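Local structure of HTH-type transcriptional repressor NemR (Escherichia coli, 4YZE) at residues S53-G58 / S121-S126. The protein represses transcription of the nemRA-gloA operon by binding the NemR box, and responds to electrophiles and reactive chlorine species such as bleach. The protein carries 5 engineered substitutions. Sequence-based numbering, arbitrary orientation.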
ATOM      1  N   SER A  53      22.814   9.552 -15.256  1.00 59.35           N
ATOM      2  CA  SER A  53      21.561  10.292 -15.337  1.00 59.50           C
ATOM      3  C   SER A  53      20.766  10.224 -14.043  1.00 60.61           C
ATOM      4  O   SER A  53      21.167   9.560 -13.080  1.00 62.44           O
ATOM      5  CB  SER A  53      20.694   9.727 -16.455  1.00 62.37           C
ATOM      6  OG  SER A  53      20.311   8.396 -16.150  1.00 63.81           O
ATOM      7  N   LYS A  54      19.624  10.907 -14.034  1.00 58.46           N
ATOM      8  CA  LYS A  54      18.745  10.884 -12.881  1.00 57.29           C
ATOM      9  C   LYS A  54      18.261   9.465 -12.648  1.00 55.39           C
ATOM     10  O   LYS A  54      18.156   9.010 -11.500  1.00 51.03           O
ATOM     11  CB  LYS A  54      17.554  11.821 -13.077  1.00 57.76           C
ATOM     12  CG  LYS A  54      16.596  11.800 -11.886  1.00 57.76           C
ATOM     13  CD  LYS A  54      15.277  12.492 -12.184  1.00 60.94           C
ATOM     14  CE  LYS A  54      14.435  12.546 -10.929  1.00 58.73           C
ATOM     15  NZ  LYS A  54      13.010  12.918 -11.164  1.00 61.08           N
ATOM     16  N   GLU A  55      17.979   8.763 -13.741  1.00 49.10           N
ATOM     17  CA  GLU A  55      17.482   7.396 -13.657  1.00 52.48           C
ATOM     18  C   GLU A  55      18.522   6.495 -13.011  1.00 51.23           C
ATOM     19  O   GLU A  55      18.199   5.694 -12.135  1.00 53.55           O
ATOM     20  CB  GLU A  55      17.109   6.853 -15.039  1.00 51.13           C
ATOM     21  CG  GLU A  55      16.546   5.395 -14.983  1.00 49.20           C
ATOM     22  CD  GLU A  55      17.607   4.323 -15.234  1.00 72.14           C
ATOM     23  OE1 GLU A  55      18.778   4.673 -15.484  1.00 71.78           O
ATOM     24  OE2 GLU A  55      17.272   3.121 -15.197  1.00 77.50           O
ATOM     25  N   ALA A  56      19.772   6.636 -13.451  1.00 51.63           N
ATOM     26  CA  ALA A  56      20.864   5.816 -12.927  1.00 57.66           C
ATOM     27  C   ALA A  56      21.015   6.049 -11.420  1.00 53.81           C
ATOM     28  O   ALA A  56      21.171   5.109 -10.622  1.00 51.63           O
ATOM     29  CB  ALA A  56      22.162   6.137 -13.666  1.00 54.79           C
ATOM     30  N   PHE A  57      20.946   7.321 -11.049  1.00 50.34           N
ATOM     31  CA  PHE A  57      21.014   7.742  -9.671  1.00 45.10           C
ATOM     32  C   PHE A  57      19.933   7.093  -8.791  1.00 45.17           C
ATOM     33  O   PHE A  57      20.209   6.645  -7.664  1.00 43.51           O
ATOM     34  CB  PHE A  57      20.885   9.261  -9.621  1.00 49.10           C
ATOM     35  CG  PHE A  57      20.749   9.792  -8.248  1.00 45.14           C
ATOM     36  CD1 PHE A  57      21.873   9.996  -7.462  1.00 48.48           C
ATOM     37  CD2 PHE A  57      19.502  10.084  -7.732  1.00 44.52           C
ATOM     38  CE1 PHE A  57      21.757  10.495  -6.181  1.00 47.70           C
ATOM     39  CE2 PHE A  57      19.371  10.578  -6.451  1.00 54.87           C
ATOM     40  CZ  PHE A  57      20.503  10.785  -5.672  1.00 53.25           C
ATOM     41  N   GLY A  58      18.701   7.066  -9.299  1.00 45.16           N
ATOM     42  CA  GLY A  58      17.601   6.436  -8.591  1.00 46.86           C
ATOM     43  C   GLY A  58      17.845   4.962  -8.290  1.00 42.85           C
ATOM     44  O   GLY A  58      17.527   4.499  -7.201  1.00 42.00           O
ATOM     45  N   SER A 121      11.523   3.797 -14.501  1.00 60.07           N
ATOM     46  CA  SER A 121      12.288   2.858 -15.321  1.00 65.24           C
ATOM     47  C   SER A 121      12.137   1.411 -14.836  1.00 61.88           C
ATOM     48  O   SER A 121      11.900   1.159 -13.647  1.00 55.70           O
ATOM     49  CB  SER A 121      13.768   3.229 -15.350  1.00 66.04           C
ATOM     50  OG  SER A 121      14.372   3.094 -14.076  1.00 60.80           O
ATOM     51  N   GLU A 122      12.257   0.459 -15.760  1.00 60.90           N
ATOM     52  CA  GLU A 122      12.247  -0.937 -15.359  1.00 63.50           C
ATOM     53  C   GLU A 122      13.368  -1.151 -14.351  1.00 57.21           C
ATOM     54  O   GLU A 122      13.185  -1.886 -13.378  1.00 53.49           O
ATOM     55  CB  GLU A 122      12.386  -1.882 -16.561  1.00 65.22           C
ATOM     56  CG  GLU A 122      12.779  -3.326 -16.204  1.00 61.98           C
ATOM     57  CD  GLU A 122      11.841  -4.015 -15.182  1.00 69.96           C
ATOM     58  OE1 GLU A 122      10.643  -3.657 -15.074  1.00 67.23           O
ATOM     59  OE2 GLU A 122      12.310  -4.940 -14.480  1.00 72.46           O
ATOM     60  N   ASP A 123      14.500  -0.469 -14.553  1.00 57.41           N
ATOM     61  CA  ASP A 123      15.622  -0.621 -13.632  1.00 60.13           C
ATOM     62  C   ASP A 123      15.216  -0.259 -12.196  1.00 60.65           C
ATOM     63  O   ASP A 123      15.579  -0.975 -11.254  1.00 57.32           O
ATOM     64  CB  ASP A 123      16.848   0.157 -14.117  1.00 58.56           C
ATOM     65  CG  ASP A 123      17.101  -0.049 -15.595  1.00 61.80           C
ATOM     66  OD1 ASP A 123      16.108  -0.319 -16.290  1.00 64.43           O
ATOM     67  OD2 ASP A 123      18.257   0.022 -16.066  1.00 63.96           O
ATOM     68  N   MET A 124      14.420   0.800 -12.035  1.00 53.32           N
ATOM     69  CA  MET A 124      13.971   1.200 -10.697  1.00 62.00           C
ATOM     70  C   MET A 124      12.852   0.319 -10.124  1.00 57.92           C
ATOM     71  O   MET A 124      12.904  -0.061  -8.953  1.00 51.65           O
ATOM     72  CB  MET A 124      13.575   2.674 -10.645  1.00 52.19           C
ATOM     73  CG  MET A 124      14.755   3.633 -10.771  1.00 53.96           C
ATOM     74  SD  MET A 124      14.276   5.335 -10.375  1.00 60.89           S
ATOM     75  CE  MET A 124      13.981   5.150  -8.605  1.00 52.08           C
ATOM     76  N   ARG A 125      11.841   0.006 -10.933  1.00 53.86           N
ATOM     77  CA  ARG A 125      10.791  -0.912 -10.495  1.00 52.80           C
ATOM     78  C   ARG A 125      11.419  -2.237 -10.058  1.00 47.99           C
ATOM     79  O   ARG A 125      11.018  -2.825  -9.053  1.00 44.64           O
ATOM     80  CB  ARG A 125       9.767  -1.146 -11.608  1.00 55.14           C
ATOM     81  CG  ARG A 125       8.694  -2.171 -11.275  1.00 56.81           C
ATOM     82  CD  ARG A 125       8.270  -2.947 -12.528  1.00 62.31           C
ATOM     83  NE  ARG A 125       9.309  -3.866 -13.000  1.00 59.52           N
ATOM     84  CZ  ARG A 125       9.529  -5.082 -12.496  1.00 62.50           C
ATOM     85  NH1 ARG A 125       8.782  -5.540 -11.491  1.00 58.65           N
ATOM     86  NH2 ARG A 125      10.496  -5.854 -13.000  1.00 63.70           N
ATOM     87  N   SER A 126      12.426  -2.675 -10.805  1.00 48.01           N
ATOM     88  CA  SER A 126      13.105  -3.930 -10.521  1.00 50.34           C
ATOM     89  C   SER A 126      13.923  -3.844  -9.233  1.00 45.77           C
ATOM     90  O   SER A 126      13.975  -4.802  -8.458  1.00 44.39           O
ATOM     91  CB  SER A 126      13.974  -4.333 -11.713  1.00 57.86           C
ATOM     92  OG  SER A 126      14.860  -5.393 -11.401  1.00 58.62           O
TER
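E55 and S121 illustrate how a serine that caps one helix can also bind a side chain of another. The hydroxyl OG of S121 accepts from the backbone N of M124 as N-cap of its own helix and donates to E55, with 3.1 Å between S121 OG and E55 OE2. The carboxylate receives this bond on the anti lone pair of OE2, while OE1 is tied back to R52 in a salt bridge. The E55 chain starts with CG anti to the backbone N (chi1 -179°) and then bends at chi2, which brings OE2 over to the serine. Segments 54-58 and 122-126 run nearly parallel, 13° apart, and join the TetR-type DNA-binding domain to the C-terminal domain. Shortening E55 to an alanine is likely to cost the S121 hydroxyl this acceptor and R52 its ionic mate. Two acids also lie close: OE2 of E55 is 3.4 Å from OD2 of D123, their carboxylate planes 78° apart, probably unfavourable if both are charged but eased on the E55 side by R52 and the serine hydroxyl. Nonpolar packing follows one turn further on, where M124 lays its thioether against the bare backbone of G58, CE lying 3.8 Å from G58 CA, and also touches V59 and L62.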